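Local coordinates for protein cephalosporin acylase (Bacillus halodurans, PDB 2NLZ) that probably hydrolyses amide bonds of cephalosporin or gamma-glutamyl substrates, as a member of the gamma-glutamyltranspeptidase family of N-terminal-nucleophile hydrolases, at residues 149-155 with 196-202; 315-320 with 412-418; 510-514 with 526-532. The protein carries 1 engineered substitution. All blocks are in the same frame, centred on the assembly; numbering follows the deposited sequence.

Interaction 1. Residues 149-155 with 196-202; sequences AEEGYPV and GEVWRSQ
Arg200 reaches back over the last turn of the helix that ends at Glu151. Its CB lies 3.6 Å from Ala149 O and also borders Gly152 CA. From there the chain runs through CG to CD, beside Glu150 O, and a bend at chi3 turns NE onto that same carbonyl. NE donates to Glu150 O at 3.2 Å along an almost straight path (176°), with the oxygen in the guanidinium plane, at its edge; at the tip, Arg200 NH2 stays 3.8 Å from Glu150 O. Ser201 N takes Ala149 O, so two carbonyls at the helix end find donors, one from a backbone and one from a side chain. Gln202 NE2 reaches Glu150 OE2 at 3.2 Å on its anti lone pair; that carboxylate also forms a salt bridge with Arg209. Beyond Gly152, with its positive phi, Tyr153 and Trp199 are joined N to O in both directions. Their side chains run side by side: Tyr153 CE2 meets the edge of the indole at Trp199 CE3, 3.6 Å away, with the rings steeply inclined. Tyr153 OH bonds to Val60 O, and Trp199 NE1 to Thr185 O. On the other face, Pro154 and Val198 pack against the second subunit. The backbone bonds of Tyr153 and Trp199, with Val155 N to Glu197 O, make a short two-stranded antiparallel ribbon, entered from helix 143-151 through Gly152 and leading on the other strand to Ser201, the N-cap of helix 202-212.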
ATOM      1  N   ALA D 149     -28.423  30.875  -4.224  1.00 39.79           N
ATOM      2  CA  ALA D 149     -29.232  30.643  -5.403  1.00 40.30           C
ATOM      3  C   ALA D 149     -29.240  31.855  -6.330  1.00 46.32           C
ATOM      4  O   ALA D 149     -29.185  31.697  -7.541  1.00 48.03           O
ATOM      5  CB  ALA D 149     -30.636  30.251  -5.005  1.00 43.79           C
ATOM      6  N   GLU D 150     -29.287  33.056  -5.751  1.00 47.66           N
ATOM      7  CA  GLU D 150     -29.321  34.304  -6.527  1.00 46.51           C
ATOM      8  C   GLU D 150     -27.972  34.672  -7.132  1.00 49.20           C
ATOM      9  O   GLU D 150     -27.890  35.026  -8.303  1.00 53.57           O
ATOM     10  CB  GLU D 150     -29.834  35.467  -5.672  1.00 44.71           C
ATOM     11  CG  GLU D 150     -31.332  35.671  -5.764  1.00 54.74           C
ATOM     12  CD  GLU D 150     -31.831  36.858  -4.976  1.00 57.91           C
ATOM     13  OE1 GLU D 150     -31.394  37.039  -3.820  1.00 57.16           O
ATOM     14  OE2 GLU D 150     -32.683  37.598  -5.511  1.00 61.25           O
ATOM     15  N   GLU D 151     -26.919  34.584  -6.329  1.00 53.84           N
ATOM     16  CA  GLU D 151     -25.597  35.007  -6.759  1.00 59.89           C
ATOM     17  C   GLU D 151     -24.863  33.908  -7.506  1.00 56.02           C
ATOM     18  O   GLU D 151     -24.079  34.186  -8.404  1.00 60.34           O
ATOM     19  CB  GLU D 151     -24.778  35.500  -5.565  1.00 63.87           C
ATOM     20  CG  GLU D 151     -25.264  36.846  -5.022  1.00 78.54           C
ATOM     21  CD  GLU D 151     -24.812  37.126  -3.590  1.00 84.19           C
ATOM     22  OE1 GLU D 151     -25.494  37.925  -2.908  1.00 84.87           O
ATOM     23  OE2 GLU D 151     -23.787  36.557  -3.149  1.00 88.96           O
ATOM     24  N   GLY D 152     -25.119  32.661  -7.134  1.00 52.30           N
ATOM     25  CA  GLY D 152     -24.511  31.517  -7.812  1.00 48.72           C
ATOM     26  C   GLY D 152     -23.240  30.985  -7.173  1.00 42.51           C
ATOM     27  O   GLY D 152     -22.649  31.632  -6.313  1.00 40.50           O
ATOM     28  N   TYR D 153     -22.818  29.803  -7.612  1.00 37.26           N
ATOM     29  CA  TYR D 153     -21.605  29.163  -7.094  1.00 36.76           C
ATOM     30  C   TYR D 153     -20.820  28.398  -8.162  1.00 38.46           C
ATOM     31  O   TYR D 153     -21.411  27.868  -9.098  1.00 33.78           O
ATOM     32  CB  TYR D 153     -21.948  28.230  -5.924  1.00 34.05           C
ATOM     33  CG  TYR D 153     -22.840  27.063  -6.281  1.00 31.45           C
ATOM     34  CD1 TYR D 153     -22.304  25.809  -6.556  1.00 29.01           C
ATOM     35  CD2 TYR D 153     -24.224  27.210  -6.328  1.00 37.81           C
ATOM     36  CE1 TYR D 153     -23.122  24.733  -6.886  1.00 38.48           C
ATOM     37  CE2 TYR D 153     -25.049  26.143  -6.652  1.00 37.04           C
ATOM     38  CZ  TYR D 153     -24.491  24.907  -6.931  1.00 40.00           C
ATOM     39  OH  TYR D 153     -25.309  23.849  -7.246  1.00 35.38           O
ATOM     40  N   PRO D 154     -19.479  28.342  -8.022  1.00 40.19           N
ATOM     41  CA  PRO D 154     -18.652  27.530  -8.928  1.00 36.68           C
ATOM     42  C   PRO D 154     -18.827  26.043  -8.678  1.00 37.54           C
ATOM     43  O   PRO D 154     -18.784  25.598  -7.536  1.00 38.49           O
ATOM     44  CB  PRO D 154     -17.221  27.947  -8.582  1.00 31.13           C
ATOM     45  CG  PRO D 154     -17.289  28.481  -7.209  1.00 33.30           C
ATOM     46  CD  PRO D 154     -18.663  29.055  -7.019  1.00 36.63           C
ATOM     47  N   VAL D 155     -19.019  25.290  -9.753  1.00 40.96           N
ATOM     48  CA  VAL D 155     -19.297  23.860  -9.676  1.00 39.25           C
ATOM     49  C   VAL D 155     -18.012  23.036  -9.477  1.00 42.83           C
ATOM     50  O   VAL D 155     -17.056  23.145 -10.245  1.00 44.84           O
ATOM     51  CB  VAL D 155     -20.083  23.401 -10.928  1.00 31.40           C
ATOM     52  CG1 VAL D 155     -20.281  21.895 -10.942  1.00 20.21           C
ATOM     53  CG2 VAL D 155     -21.414  24.108 -10.978  1.00 30.48           C
ATOM     54  N   GLY D 196     -15.828  24.780 -12.540  1.00 44.34           N
ATOM     55  CA  GLY D 196     -15.484  26.187 -12.379  1.00 41.97           C
ATOM     56  C   GLY D 196     -16.527  27.147 -12.911  1.00 44.10           C
ATOM     57  O   GLY D 196     -16.453  28.354 -12.662  1.00 47.53           O
ATOM     58  N   GLU D 197     -17.497  26.615 -13.650  1.00 41.17           N
ATOM     59  CA  GLU D 197     -18.571  27.418 -14.209  1.00 46.90           C
ATOM     60  C   GLU D 197     -19.565  27.744 -13.096  1.00 42.23           C
ATOM     61  O   GLU D 197     -19.888  26.893 -12.284  1.00 41.90           O
ATOM     62  CB  GLU D 197     -19.246  26.658 -15.354  1.00 51.28           C
ATOM     63  CG  GLU D 197     -20.069  27.509 -16.311  1.00 61.82           C
ATOM     64  CD  GLU D 197     -20.809  26.668 -17.345  1.00 62.36           C
ATOM     65  OE1 GLU D 197     -21.911  27.074 -17.779  1.00 71.65           O
ATOM     66  OE2 GLU D 197     -20.287  25.600 -17.725  1.00 62.74           O
ATOM     67  N   VAL D 198     -20.013  28.993 -13.037  1.00 40.73           N
ATOM     68  CA  VAL D 198     -20.995  29.399 -12.042  1.00 41.13           C
ATOM     69  C   VAL D 198     -22.398  29.022 -12.495  1.00 43.36           C
ATOM     70  O   VAL D 198     -22.791  29.280 -13.637  1.00 49.69           O
ATOM     71  CB  VAL D 198     -20.929  30.910 -11.765  1.00 44.60           C
ATOM     72  CG1 VAL D 198     -22.148  31.372 -10.988  1.00 29.53           C
ATOM     73  CG2 VAL D 198     -19.665  31.252 -11.005  1.00 48.23           C
ATOM     74  N   TRP D 199     -23.145  28.392 -11.600  1.00 40.48           N
ATOM     75  CA  TRP D 199     -24.539  28.093 -11.868  1.00 38.16           C
ATOM     76  C   TRP D 199     -25.379  28.821 -10.840  1.00 39.67           C
ATOM     77  O   TRP D 199     -24.989  28.926  -9.677  1.00 42.47           O
ATOM     78  CB  TRP D 199     -24.789  26.587 -11.811  1.00 33.04           C
ATOM     79  CG  TRP D 199     -26.219  26.210 -11.979  1.00 38.68           C
ATOM     80  CD1 TRP D 199     -26.886  26.047 -13.153  1.00 39.31           C
ATOM     81  CD2 TRP D 199     -27.170  25.950 -10.936  1.00 34.59           C
ATOM     82  NE1 TRP D 199     -28.192  25.698 -12.909  1.00 38.12           N
ATOM     83  CE2 TRP D 199     -28.394  25.629 -11.557  1.00 35.02           C
ATOM     84  CE3 TRP D 199     -27.106  25.952  -9.540  1.00 26.07           C
ATOM     85  CZ2 TRP D 199     -29.546  25.314 -10.829  1.00 29.80           C
ATOM     86  CZ3 TRP D 199     -28.249  25.639  -8.819  1.00 31.29           C
ATOM     87  CH2 TRP D 199     -29.453  25.324  -9.466  1.00 31.59           C
ATOM     88  N   ARG D 200     -26.521  29.331 -11.284  1.00 39.17           N
ATOM     89  CA  ARG D 200     -27.442  30.030 -10.412  1.00 44.20           C
ATOM     90  C   ARG D 200     -28.860  29.654 -10.775  1.00 40.85           C
ATOM     91  O   ARG D 200     -29.110  29.107 -11.842  1.00 45.08           O
ATOM     92  CB  ARG D 200     -27.249  31.542 -10.523  1.00 47.89           C
ATOM     93  CG  ARG D 200     -27.181  32.065 -11.957  1.00 66.37           C
ATOM     94  CD  ARG D 200     -26.959  33.574 -12.005  1.00 70.46           C
ATOM     95  NE  ARG D 200     -28.058  34.315 -11.386  1.00 94.06           N
ATOM     96  CZ  ARG D 200     -29.173  34.680 -12.015  1.00 97.66           C
ATOM     97  NH1 ARG D 200     -29.355  34.375 -13.294  1.00 99.40           N
ATOM     98  NH2 ARG D 200     -30.110  35.351 -11.360  1.00 91.08           N
ATOM     99  N   SER D 201     -29.784  29.946  -9.877  1.00 37.86           N
ATOM    100  CA  SER D 201     -31.180  29.709 -10.135  1.00 42.47           C
ATOM    101  C   SER D 201     -32.037  30.716  -9.379  1.00 48.78           C
ATOM    102  O   SER D 201     -32.191  30.626  -8.151  1.00 41.25           O
ATOM    103  CB  SER D 201     -31.548  28.287  -9.753  1.00 39.22           C
ATOM    104  OG  SER D 201     -32.909  28.049 -10.026  1.00 49.57           O
ATOM    105  N   GLN D 202     -32.575  31.685 -10.126  1.00 52.51           N
ATOM    106  CA  GLN D 202     -33.508  32.667  -9.577  1.00 49.88           C
ATOM    107  C   GLN D 202     -34.760  31.983  -9.058  1.00 43.04           C
ATOM    108  O   GLN D 202     -35.357  32.434  -8.083  1.00 37.63           O
ATOM    109  CB  GLN D 202     -33.888  33.731 -10.611  1.00 56.99           C
ATOM    110  CG  GLN D 202     -33.301  35.114 -10.346  1.00 63.18           C
ATOM    111  CD  GLN D 202     -33.780  35.754  -9.036  1.00 57.30           C
ATOM    112  OE1 GLN D 202     -34.822  35.381  -8.480  1.00 39.09           O
ATOM    113  NE2 GLN D 202     -33.021  36.732  -8.545  1.00 51.82           N
TER

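Interaction 2. Residues 315-320 with 412-418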
ATOM      1  N   VAL D 315     -41.184  -3.748   6.314  1.00 39.45           N
ATOM      2  CA  VAL D 315     -41.183  -2.308   6.623  1.00 34.14           C
ATOM      3  C   VAL D 315     -41.912  -1.460   5.584  1.00 35.99           C
ATOM      4  O   VAL D 315     -41.580  -1.471   4.397  1.00 39.03           O
ATOM      5  CB  VAL D 315     -39.763  -1.750   6.902  1.00 32.36           C
ATOM      6  CG1 VAL D 315     -39.776  -0.231   6.996  1.00 28.44           C
ATOM      7  CG2 VAL D 315     -39.203  -2.343   8.192  1.00 26.94           C
ATOM      8  N   THR D 316     -42.925  -0.749   6.072  1.00 37.18           N
ATOM      9  CA  THR D 316     -43.733   0.185   5.300  1.00 31.68           C
ATOM     10  C   THR D 316     -44.494   1.090   6.283  1.00 31.76           C
ATOM     11  O   THR D 316     -44.222   1.057   7.489  1.00 32.23           O
ATOM     12  CB  THR D 316     -44.728  -0.559   4.394  1.00 27.50           C
ATOM     13  OG1 THR D 316     -45.511   0.395   3.669  1.00 23.51           O
ATOM     14  CG2 THR D 316     -45.648  -1.454   5.217  1.00 27.82           C
ATOM     15  N   GLU D 317     -45.427   1.894   5.775  1.00 32.19           N
ATOM     16  CA  GLU D 317     -46.371   2.639   6.626  1.00 36.27           C
ATOM     17  C   GLU D 317     -46.879   1.761   7.788  1.00 37.28           C
ATOM     18  O   GLU D 317     -47.484   0.711   7.542  1.00 42.52           O
ATOM     19  CB  GLU D 317     -47.559   3.139   5.786  1.00 28.73           C
ATOM     20  CG  GLU D 317     -48.703   3.761   6.580  1.00 40.03           C
ATOM     21  CD  GLU D 317     -48.434   5.202   6.952  1.00 46.17           C
ATOM     22  OE1 GLU D 317     -48.381   5.502   8.166  1.00 42.99           O
ATOM     23  OE2 GLU D 317     -48.263   6.032   6.034  1.00 34.50           O
ATOM     24  N   PRO D 318     -46.630   2.186   9.049  1.00 41.30           N
ATOM     25  CA  PRO D 318     -46.889   1.404  10.272  1.00 48.71           C
ATOM     26  C   PRO D 318     -48.224   0.655  10.291  1.00 54.18           C
ATOM     27  O   PRO D 318     -48.274  -0.489  10.739  1.00 48.88           O
ATOM     28  CB  PRO D 318     -46.865   2.464  11.369  1.00 48.38           C
ATOM     29  CG  PRO D 318     -45.880   3.455  10.874  1.00 44.85           C
ATOM     30  CD  PRO D 318     -46.050   3.504   9.371  1.00 39.95           C
ATOM     31  N   SER D 319     -49.276   1.297   9.789  1.00 59.01           N
ATOM     32  CA  SER D 319     -50.620   0.722   9.770  1.00 57.73           C
ATOM     33  C   SER D 319     -50.741  -0.474   8.823  1.00 59.03           C
ATOM     34  O   SER D 319     -51.491  -1.409   9.097  1.00 61.32           O
ATOM     35  CB  SER D 319     -51.639   1.796   9.392  1.00 55.09           C
ATOM     36  OG  SER D 319     -51.399   3.000  10.092  1.00 67.22           O
ATOM     37  N   ASP D 320     -49.996  -0.444   7.719  1.00 60.94           N
ATOM     38  CA  ASP D 320     -50.032  -1.520   6.726  1.00 59.38           C
ATOM     39  C   ASP D 320     -49.002  -2.611   7.010  1.00 56.31           C
ATOM     40  O   ASP D 320     -48.876  -3.551   6.221  1.00 57.93           O
ATOM     41  CB  ASP D 320     -49.828  -0.971   5.303  1.00 60.33           C
ATOM     42  CG  ASP D 320     -51.051  -0.225   4.770  1.00 69.11           C
ATOM     43  OD1 ASP D 320     -51.566  -0.608   3.701  1.00 75.18           O
ATOM     44  OD2 ASP D 320     -51.495   0.748   5.411  1.00 80.81           O
ATOM     45  N   LYS D 412     -50.794   2.362  -2.182  1.00 48.52           N
ATOM     46  CA  LYS D 412     -52.118   2.723  -1.718  1.00 54.88           C
ATOM     47  C   LYS D 412     -52.183   4.248  -1.734  1.00 53.07           C
ATOM     48  O   LYS D 412     -51.170   4.907  -1.493  1.00 54.53           O
ATOM     49  CB  LYS D 412     -52.321   2.204  -0.294  1.00 58.68           C
ATOM     50  CG  LYS D 412     -53.686   1.600  -0.012  1.00 80.71           C
ATOM     51  CD  LYS D 412     -53.666   0.080  -0.152  1.00 95.54           C
ATOM     52  CE  LYS D 412     -54.931  -0.534   0.424  1.00106.19           C
ATOM     53  NZ  LYS D 412     -54.807  -2.001   0.597  1.00105.69           N
ATOM     54  N   PRO D 413     -53.357   4.823  -2.052  1.00 53.37           N
ATOM     55  CA  PRO D 413     -53.490   6.277  -1.995  1.00 48.20           C
ATOM     56  C   PRO D 413     -53.337   6.779  -0.572  1.00 43.61           C
ATOM     57  O   PRO D 413     -53.889   6.181   0.346  1.00 43.49           O
ATOM     58  CB  PRO D 413     -54.919   6.522  -2.488  1.00 49.05           C
ATOM     59  CG  PRO D 413     -55.631   5.230  -2.299  1.00 50.88           C
ATOM     60  CD  PRO D 413     -54.597   4.173  -2.509  1.00 53.50           C
ATOM     61  N   GLY D 414     -52.558   7.844  -0.393  1.00 44.62           N
ATOM     62  CA  GLY D 414     -52.382   8.466   0.917  1.00 45.06           C
ATOM     63  C   GLY D 414     -51.487   7.695   1.857  1.00 43.08           C
ATOM     64  O   GLY D 414     -51.463   7.956   3.055  1.00 43.66           O
ATOM     65  N   LYS D 415     -50.749   6.741   1.309  1.00 42.61           N
ATOM     66  CA  LYS D 415     -49.825   5.930   2.084  1.00 41.38           C
ATOM     67  C   LYS D 415     -48.407   6.419   1.805  1.00 38.22           C
ATOM     68  O   LYS D 415     -48.109   6.824   0.686  1.00 38.82           O
ATOM     69  CB  LYS D 415     -49.984   4.470   1.668  1.00 40.86           C
ATOM     70  CG  LYS D 415     -48.994   3.496   2.286  1.00 44.60           C
ATOM     71  CD  LYS D 415     -49.124   2.126   1.638  1.00 38.49           C
ATOM     72  CE  LYS D 415     -48.424   1.063   2.448  1.00 41.49           C
ATOM     73  NZ  LYS D 415     -48.442  -0.240   1.766  1.00 37.16           N
ATOM     74  N   ARG D 416     -47.534   6.412   2.806  1.00 36.65           N
ATOM     75  CA  ARG D 416     -46.125   6.696   2.528  1.00 44.96           C
ATOM     76  C   ARG D 416     -45.296   5.410   2.511  1.00 43.28           C
ATOM     77  O   ARG D 416     -45.565   4.476   3.275  1.00 36.29           O
ATOM     78  CB  ARG D 416     -45.557   7.752   3.478  1.00 43.39           C
ATOM     79  CG  ARG D 416     -45.798   7.445   4.915  1.00 36.72           C
ATOM     80  CD  ARG D 416     -46.360   8.640   5.649  1.00 30.68           C
ATOM     81  NE  ARG D 416     -46.767   8.239   6.992  1.00 37.48           N
ATOM     82  CZ  ARG D 416     -46.247   8.731   8.111  1.00 38.97           C
ATOM     83  NH1 ARG D 416     -45.303   9.667   8.056  1.00 50.23           N
ATOM     84  NH2 ARG D 416     -46.675   8.295   9.287  1.00 37.50           N
ATOM     85  N   THR D 417     -44.309   5.368   1.617  1.00 40.51           N
ATOM     86  CA  THR D 417     -43.594   4.127   1.310  1.00 37.60           C
ATOM     87  C   THR D 417     -42.376   3.856   2.189  1.00 39.90           C
ATOM     88  O   THR D 417     -41.885   4.753   2.887  1.00 43.69           O
ATOM     89  CB  THR D 417     -43.113   4.104  -0.153  1.00 34.18           C
ATOM     90  OG1 THR D 417     -42.372   2.903  -0.387  1.00 22.79           O
ATOM     91  CG2 THR D 417     -42.240   5.316  -0.453  1.00 26.44           C
ATOM     92  N   TYR D 418     -41.923   2.602   2.143  1.00 34.53           N
ATOM     93  CA  TYR D 418     -40.591   2.198   2.558  1.00 34.09           C
ATOM     94  C   TYR D 418     -39.613   3.261   2.083  1.00 35.01           C
ATOM     95  O   TYR D 418     -39.520   3.541   0.882  1.00 37.51           O
ATOM     96  CB  TYR D 418     -40.262   0.844   1.919  1.00 39.75           C
ATOM     97  CG  TYR D 418     -38.905   0.257   2.242  1.00 33.17           C
ATOM     98  CD1 TYR D 418     -37.784   0.589   1.493  1.00 32.18           C
ATOM     99  CD2 TYR D 418     -38.750  -0.663   3.275  1.00 34.60           C
ATOM    100  CE1 TYR D 418     -36.540   0.048   1.783  1.00 41.57           C
ATOM    101  CE2 TYR D 418     -37.512  -1.215   3.572  1.00 41.25           C
ATOM    102  CZ  TYR D 418     -36.410  -0.855   2.821  1.00 44.33           C
ATOM    103  OH  TYR D 418     -35.182  -1.401   3.106  1.00 40.00           O
TER
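Glu317 and Arg416 form the salt bridge at the heart of this contact. Arg416 NE donates to Glu317 OE2 at 2.8 Å, the oxygen sitting at the guanidinium edge and being approached on its syn side, somewhat out of the carboxylate plane. OE1 receives two weak bonds, from NE and from NH2, while Glu317 OE2 also accepts a weak bond from Arg416 N at 3.3 Å, so the carboxylate is held by both main chain and side chain of one residue. Carboxylate and guanidinium are turned 35° apart. Glu317 gets there by placing CG opposite its backbone N (chi1 172°) and bending at chi2, whereas Arg416 bends at chi2 (-131°), bringing NE to the carboxylate. Replacing Arg416 by an alanine is likely to leave the buried Glu317 carboxylate without its nearest positive partner, held from this loop by little more than the weak backbone bond. Both segments are irregular loops of the gamma-glutamyltranspeptidase fold, one leaving helix 294-314 and the other passing through a type II turn, Lys412 to Lys415. Next outward, the extended Lys415 chain crosses Thr316, its CE 3.2 Å from Thr316 OG1, and packs CG on Glu317 CB at 3.8 Å. Its NZ bonds to Asp408 O and Ala410 O, and makes a long salt bridge of 3.7 Å with Asp320 OD1. Thr316 OG1 and Tyr418 N both bond to Asn409 OD1. At the far end, Tyr418 CD2 lies 3.9 Å from Val315 CG1, and helix 294-314 lines that ring through Phe308 and Met312.

Interaction 3. Residues 510-514 with 526-532; sequences GRGQI and GGTEPRT
Glu529 reaches across to the backbone of the facing segment, its OE2 accepting from Gly512 N at 2.8 Å through the anti lone pair. Its CG stands opposite the backbone N (chi1 178°), and a bend at chi2 swings the carboxylate over Arg511 CA. The other oxygen, OE1, takes Arg531 NH1 on its syn side at 2.7 Å, in the guanidinium plane, and Arg531 N on its anti side; with a further salt bridge from OE2 to Arg470, both oxygens are gripped, which probably fixes the rotation of the carboxylate. The segments lie in the antiparallel strands of a beta hairpin and the turns of chain beside them, and Ile514 and Gly527 bond N to O in both directions. In the neighbouring non-hydrogen-bonded pair, Gln513 folds back at chi2 (-79°) to lie alongside Thr528, NE2 donating to Thr528 OG1 at 2.8 Å close to the amide plane. A water donates to Glu529 O and, weakly, to Gln513 OE1. Arg511 stays extended from CG to NE, its CB 3.7 Å from Glu529 CG and its CG 3.8 Å from Thr532 CG2, while Thr532 OG1 sits over one guanidinium face near the rim. The tip forms a salt bridge with Glu62.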
ATOM      1  N   GLY D 510     -21.286   5.264  -0.578  1.00 33.02           N
ATOM      2  CA  GLY D 510     -21.920   6.230   0.296  1.00 29.94           C
ATOM      3  C   GLY D 510     -21.045   7.353   0.813  1.00 26.13           C
ATOM      4  O   GLY D 510     -19.832   7.352   0.629  1.00 30.51           O
ATOM      5  N   ARG D 511     -21.693   8.313   1.468  1.00 26.92           N
ATOM      6  CA  ARG D 511     -21.024   9.438   2.115  1.00 24.66           C
ATOM      7  C   ARG D 511     -21.448   9.498   3.577  1.00 27.13           C
ATOM      8  O   ARG D 511     -22.620   9.371   3.901  1.00 19.24           O
ATOM      9  CB  ARG D 511     -21.343  10.754   1.386  1.00 22.82           C
ATOM     10  CG  ARG D 511     -20.782  10.813  -0.047  1.00 35.71           C
ATOM     11  CD  ARG D 511     -21.481  11.830  -0.928  1.00 45.06           C
ATOM     12  NE  ARG D 511     -21.436  11.438  -2.335  1.00 61.34           N
ATOM     13  CZ  ARG D 511     -21.939  12.159  -3.332  1.00 74.78           C
ATOM     14  NH1 ARG D 511     -22.528  13.321  -3.086  1.00 79.53           N
ATOM     15  NH2 ARG D 511     -21.852  11.723  -4.580  1.00 83.08           N
ATOM     16  N   GLY D 512     -20.501   9.679   4.476  1.00 25.95           N
ATOM     17  CA  GLY D 512     -20.856   9.715   5.882  1.00 20.09           C
ATOM     18  C   GLY D 512     -20.431  10.985   6.579  1.00 23.96           C
ATOM     19  O   GLY D 512     -19.508  11.672   6.129  1.00 25.52           O
ATOM     20  N   GLN D 513     -21.123  11.314   7.668  1.00 20.89           N
ATOM     21  CA  GLN D 513     -20.661  12.351   8.588  1.00 20.22           C
ATOM     22  C   GLN D 513     -20.926  11.883  10.014  1.00 24.79           C
ATOM     23  O   GLN D 513     -21.928  11.215  10.294  1.00 28.07           O
ATOM     24  CB  GLN D 513     -21.352  13.699   8.359  1.00 13.34           C
ATOM     25  CG  GLN D 513     -21.682  14.056   6.908  1.00 25.00           C
ATOM     26  CD  GLN D 513     -20.488  14.558   6.142  1.00 26.70           C
ATOM     27  OE1 GLN D 513     -20.391  14.360   4.925  1.00 31.81           O
ATOM     28  NE2 GLN D 513     -19.564  15.214   6.846  1.00 12.63           N
ATOM     29  N   ILE D 514     -20.013  12.240  10.911  1.00 23.06           N
ATOM     30  CA  ILE D 514     -20.110  11.874  12.306  1.00 17.42           C
ATOM     31  C   ILE D 514     -19.683  13.074  13.145  1.00 21.83           C
ATOM     32  O   ILE D 514     -18.690  13.730  12.844  1.00 24.05           O
ATOM     33  CB  ILE D 514     -19.206  10.645  12.633  1.00 22.71           C
ATOM     34  CG1 ILE D 514     -19.790   9.353  12.037  1.00 19.36           C
ATOM     35  CG2 ILE D 514     -19.027  10.468  14.133  1.00 10.24           C
ATOM     36  CD1 ILE D 514     -18.827   8.161  12.031  1.00 21.45           C
ATOM     37  N   GLY D 526     -15.330  15.570  15.221  1.00 16.92           N
ATOM     38  CA  GLY D 526     -15.986  15.376  13.947  1.00 18.85           C
ATOM     39  C   GLY D 526     -15.180  14.664  12.892  1.00 19.57           C
ATOM     40  O   GLY D 526     -13.948  14.784  12.822  1.00 18.65           O
ATOM     41  N   GLY D 527     -15.908  13.906  12.081  1.00 19.19           N
ATOM     42  CA  GLY D 527     -15.373  13.225  10.917  1.00 12.57           C
ATOM     43  C   GLY D 527     -16.243  13.524   9.705  1.00 17.52           C
ATOM     44  O   GLY D 527     -17.476  13.621   9.819  1.00 19.23           O
ATOM     45  N   THR D 528     -15.608  13.681   8.545  1.00 14.96           N
ATOM     46  CA  THR D 528     -16.328  13.947   7.302  1.00 18.47           C
ATOM     47  C   THR D 528     -15.936  12.925   6.227  1.00 11.45           C
ATOM     48  O   THR D 528     -14.841  12.368   6.262  1.00 20.00           O
ATOM     49  CB  THR D 528     -16.081  15.409   6.825  1.00 14.98           C
ATOM     50  OG1 THR D 528     -17.049  15.782   5.838  1.00 20.43           O
ATOM     51  CG2 THR D 528     -14.647  15.608   6.292  1.00 12.61           C
ATOM     52  N   GLU D 529     -16.845  12.673   5.289  1.00 14.46           N
ATOM     53  CA  GLU D 529     -16.608  11.729   4.194  1.00 21.37           C
ATOM     54  C   GLU D 529     -15.400  12.095   3.334  1.00 17.28           C
ATOM     55  O   GLU D 529     -15.408  13.123   2.680  1.00 30.46           O
ATOM     56  CB  GLU D 529     -17.848  11.654   3.299  1.00 20.80           C
ATOM     57  CG  GLU D 529     -17.679  10.739   2.109  1.00 21.16           C
ATOM     58  CD  GLU D 529     -17.316   9.345   2.529  1.00 34.16           C
ATOM     59  OE1 GLU D 529     -16.191   8.915   2.189  1.00 20.15           O
ATOM     60  OE2 GLU D 529     -18.138   8.705   3.225  1.00 19.67           O
ATOM     61  N   PRO D 530     -14.356  11.256   3.336  1.00 16.91           N
ATOM     62  CA  PRO D 530     -13.217  11.560   2.479  1.00 20.37           C
ATOM     63  C   PRO D 530     -13.474  11.293   0.986  1.00 19.77           C
ATOM     64  O   PRO D 530     -12.848  11.928   0.143  1.00 23.52           O
ATOM     65  CB  PRO D 530     -12.116  10.656   3.028  1.00 19.23           C
ATOM     66  CG  PRO D 530     -12.826   9.527   3.666  1.00 22.99           C
ATOM     67  CD  PRO D 530     -14.141  10.038   4.140  1.00 23.59           C
ATOM     68  N   ARG D 531     -14.404  10.398   0.658  1.00 19.81           N
ATOM     69  CA  ARG D 531     -14.675  10.060  -0.746  1.00 25.66           C
ATOM     70  C   ARG D 531     -15.318  11.167  -1.606  1.00 33.19           C
ATOM     71  O   ARG D 531     -15.599  10.950  -2.787  1.00 41.03           O
ATOM     72  CB  ARG D 531     -15.517   8.791  -0.831  1.00 17.32           C
ATOM     73  CG  ARG D 531     -14.803   7.568  -0.331  1.00 17.25           C
ATOM     74  CD  ARG D 531     -15.787   6.477   0.012  1.00 17.95           C
ATOM     75  NE  ARG D 531     -15.171   5.391   0.774  1.00 20.78           N
ATOM     76  CZ  ARG D 531     -14.898   5.436   2.076  1.00 15.31           C
ATOM     77  NH1 ARG D 531     -15.159   6.522   2.783  1.00 24.14           N
ATOM     78  NH2 ARG D 531     -14.346   4.392   2.669  1.00 23.01           N
ATOM     79  N   THR D 532     -15.535  12.343  -1.021  1.00 30.20           N
ATOM     80  CA  THR D 532     -16.228  13.426  -1.697  1.00 31.65           C
ATOM     81  C   THR D 532     -15.729  14.798  -1.213  1.00 34.47           C
ATOM     82  O   THR D 532     -14.850  14.872  -0.353  1.00 27.24           O
ATOM     83  CB  THR D 532     -17.765  13.282  -1.518  1.00 33.96           C
ATOM     84  OG1 THR D 532     -18.456  14.171  -2.401  1.00 47.19           O
ATOM     85  CG2 THR D 532     -18.183  13.564  -0.084  1.00 37.38           C
TER
HETATM   86  O   HOH W   1     -18.542  10.232  -3.435  1.00 45.43           O
HETATM   87  O   HOH W   2     -17.298  14.992   3.491  1.00 21.01           O

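How the interactions relate
The three interactions follow one another along the chain and none touches another, although all belong to the gamma-glutamyltranspeptidase-like part of the protein. Interaction 1 pairs the end of helix 143-151 and strand 153-154 with the segment around strand 198-199, its centre about 24 Å from the centre of the chain. Interaction 2 ties two loops, after helix 294-314 and before strand 424-428; the centres of interactions 1 and 2 are about 38 Å apart. Interaction 3 has its centre nearest that of the chain, about 13 Å away, in a hairpin whose strand 512-517 pairs with strand 431-438. It lies across that centre from interaction 2. Interactions 1 and 3, but not 2, border the subunit interface.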